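Local coordinates for stringent starvation protein A homolog (Haemophilus influenzae, PDB 3LYK) that probably forms an equimolar complex with the RNA polymerase holoenzyme but not with the core enzyme, and belongs to the glutathione S-transferase superfamily, at residues A26-L31 against Y74-F79. Residues are numbered along the deposited sequence; the frame is centred on the assembly and turned at random.
Sequences AEKGVL and YLDERF
Lys28 and Val30 meet Asp76 and Phe79 in a buried contact, part salt bridge and part CH-pi packing, within the thioredoxin-like N-terminal domain of this GST-superfamily protein. It joins the turn between helix 16-27 and strand 30-36 to the C-terminal end of helix 68-78. The turn is a Schellman motif: Gly29 has positive phi, easily adopted without a side chain, and its N bonds back to Ala26 O, 3.1 Å away. Strand 30-36 then runs parallel to strand 3-11. Lysine suits the position just before Gly29 because a long aliphatic chain can pass Phe79 before delivering its charge. Bent at chi2 (-64°), that chain lays CD 3.9 Å from Phe79 CB and brings the ammonium to the helix end. There Lys28 NZ donates to Phe79 O at 2.6 Å, almost in line with the carbonyl, and forms a salt bridge with Asp76 OD1 at 2.7 Å, approaching on the anti side and 28° out of the carboxylate plane. Pro82 O also accepts from NZ, while Asp76 OD1 takes the backbone N of Leu84, so the pair ties the chain following the helix to its last turn. A cation among carbonyls at a helix C-terminus should be electrostatically favourable. The apolar half lies beside this polar knot. Branched Val30 sets CG2 over the face of the Phe79 ring, 3.8 Å from its centroid, and Leu75 CD2 lies at the ring edge. On the opposite face sits Arg78 CG, and the ring's CZ in turn lies over the centre of the guanidinium. Arginine is long enough to reach back along its own helix as well as to a salt bridge with Asp60: Arg78 NH2 donates to Tyr74 OH at 2.7 Å, the hydroxyl lying 29° out of the guanidinium plane.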
loop_
_atom_site.group_PDB
_atom_site.type_symbol
_atom_site.label_atom_id
_atom_site.label_comp_id
_atom_site.label_asym_id
_atom_site.label_seq_id
_atom_site.Cartn_x
_atom_site.Cartn_y
_atom_site.Cartn_z
ATOM N N ALA B 26 -4.792 -19.566 -5.062
ATOM C CA ALA B 26 -5.267 -20.898 -4.758
ATOM C C ALA B 26 -6.551 -20.835 -3.934
ATOM O O ALA B 26 -7.452 -21.617 -4.183
ATOM C CB ALA B 26 -4.180 -21.717 -4.038
ATOM N N GLU B 27 -6.649 -19.890 -2.986
ATOM C CA GLU B 27 -7.894 -19.708 -2.264
ATOM C C GLU B 27 -9.051 -19.465 -3.216
ATOM O O GLU B 27 -10.130 -19.997 -3.013
ATOM C CB GLU B 27 -7.834 -18.517 -1.309
ATOM C CG GLU B 27 -7.207 -18.778 0.034
ATOM C CD GLU B 27 -8.068 -19.718 0.927
ATOM O OE1 GLU B 27 -9.318 -19.545 0.976
ATOM O OE2 GLU B 27 -7.478 -20.593 1.602
ATOM N N LYS B 28 -8.830 -18.635 -4.222
ATOM C CA LYS B 28 -9.872 -18.261 -5.166
ATOM C C LYS B 28 -10.139 -19.322 -6.250
ATOM O O LYS B 28 -11.105 -19.184 -7.031
ATOM C CB LYS B 28 -9.526 -16.917 -5.856
ATOM C CG LYS B 28 -9.252 -15.747 -4.899
ATOM C CD LYS B 28 -10.493 -15.405 -4.108
ATOM C CE LYS B 28 -10.287 -14.121 -3.237
ATOM N NZ LYS B 28 -11.630 -13.736 -2.678
ATOM N N GLY B 29 -9.258 -20.345 -6.331
ATOM C CA GLY B 29 -9.389 -21.447 -7.291
ATOM C C GLY B 29 -9.108 -21.033 -8.715
ATOM O O GLY B 29 -9.660 -21.599 -9.645
ATOM N N VAL B 30 -8.238 -20.049 -8.893
ATOM C CA VAL B 30 -7.984 -19.464 -10.188
ATOM C C VAL B 30 -6.809 -20.228 -10.837
ATOM O O VAL B 30 -5.731 -20.369 -10.220
ATOM C CB VAL B 30 -7.576 -17.951 -10.000
ATOM C CG1 VAL B 30 -6.906 -17.396 -11.225
ATOM C CG2 VAL B 30 -8.783 -17.107 -9.615
ATOM N N LEU B 31 -7.015 -20.718 -12.058
ATOM C CA LEU B 31 -5.930 -21.356 -12.810
ATOM C C LEU B 31 -5.064 -20.318 -13.478
ATOM O O LEU B 31 -5.550 -19.326 -14.007
ATOM C CB LEU B 31 -6.468 -22.350 -13.858
ATOM C CG LEU B 31 -7.352 -23.507 -13.363
ATOM C CD1 LEU B 31 -7.736 -24.326 -14.629
ATOM C CD2 LEU B 31 -6.709 -24.425 -12.266
ATOM N N TYR B 74 -6.948 -6.796 -5.828
ATOM C CA TYR B 74 -7.576 -7.071 -7.115
ATOM C C TYR B 74 -8.256 -8.454 -7.177
ATOM O O TYR B 74 -9.408 -8.602 -7.661
ATOM C CB TYR B 74 -6.522 -6.933 -8.220
ATOM C CG TYR B 74 -6.967 -7.503 -9.575
ATOM C CD1 TYR B 74 -7.937 -6.844 -10.349
ATOM C CD2 TYR B 74 -6.431 -8.710 -10.069
ATOM C CE1 TYR B 74 -8.377 -7.371 -11.598
ATOM C CE2 TYR B 74 -6.856 -9.227 -11.285
ATOM C CZ TYR B 74 -7.821 -8.553 -12.045
ATOM O OH TYR B 74 -8.224 -9.052 -13.256
ATOM N N LEU B 75 -7.553 -9.479 -6.692
ATOM C CA LEU B 75 -8.115 -10.849 -6.791
ATOM C C LEU B 75 -9.319 -10.973 -5.851
ATOM O O LEU B 75 -10.337 -11.574 -6.232
ATOM C CB LEU B 75 -7.051 -11.892 -6.438
ATOM C CG LEU B 75 -5.935 -12.023 -7.457
ATOM C CD1 LEU B 75 -4.738 -12.852 -6.938
ATOM C CD2 LEU B 75 -6.449 -12.596 -8.814
ATOM N N ASP B 76 -9.221 -10.420 -4.633
ATOM C CA ASP B 76 -10.327 -10.483 -3.710
ATOM C C ASP B 76 -11.564 -9.740 -4.244
ATOM O O ASP B 76 -12.699 -10.199 -4.019
ATOM C CB ASP B 76 -9.951 -9.906 -2.338
ATOM C CG ASP B 76 -10.934 -10.316 -1.245
ATOM O OD1 ASP B 76 -11.161 -11.561 -1.062
ATOM O OD2 ASP B 76 -11.487 -9.410 -0.531
ATOM N N GLU B 77 -11.356 -8.593 -4.909
ATOM C CA GLU B 77 -12.473 -7.843 -5.532
ATOM C C GLU B 77 -13.023 -8.541 -6.780
ATOM O O GLU B 77 -14.234 -8.619 -6.982
ATOM C CB GLU B 77 -12.074 -6.376 -5.843
ATOM C CG GLU B 77 -11.746 -5.566 -4.567
ATOM C CD GLU B 77 -11.152 -4.153 -4.827
ATOM O OE1 GLU B 77 -10.983 -3.728 -6.005
ATOM O OE2 GLU B 77 -10.861 -3.465 -3.834
ATOM N N ARG B 78 -12.159 -9.045 -7.640
ATOM C CA ARG B 78 -12.670 -9.689 -8.843
ATOM C C ARG B 78 -13.341 -11.060 -8.561
ATOM O O ARG B 78 -14.366 -11.390 -9.164
ATOM C CB ARG B 78 -11.570 -9.889 -9.849
ATOM C CG ARG B 78 -12.094 -10.556 -11.146
ATOM C CD ARG B 78 -11.106 -10.366 -12.259
ATOM N NE ARG B 78 -11.422 -11.218 -13.403
ATOM C CZ ARG B 78 -10.517 -11.710 -14.265
ATOM N NH1 ARG B 78 -10.918 -12.498 -15.269
ATOM N NH2 ARG B 78 -9.206 -11.463 -14.124
ATOM N N PHE B 79 -12.784 -11.820 -7.616
ATOM C CA PHE B 79 -13.235 -13.166 -7.266
ATOM C C PHE B 79 -13.692 -13.187 -5.812
ATOM O O PHE B 79 -12.900 -13.480 -4.916
ATOM C CB PHE B 79 -12.084 -14.182 -7.490
ATOM C CG PHE B 79 -11.560 -14.181 -8.906
ATOM C CD1 PHE B 79 -12.342 -14.683 -9.948
ATOM C CD2 PHE B 79 -10.307 -13.641 -9.198
ATOM C CE1 PHE B 79 -11.869 -14.664 -11.300
ATOM C CE2 PHE B 79 -9.810 -13.628 -10.532
ATOM C CZ PHE B 79 -10.594 -14.138 -11.593
#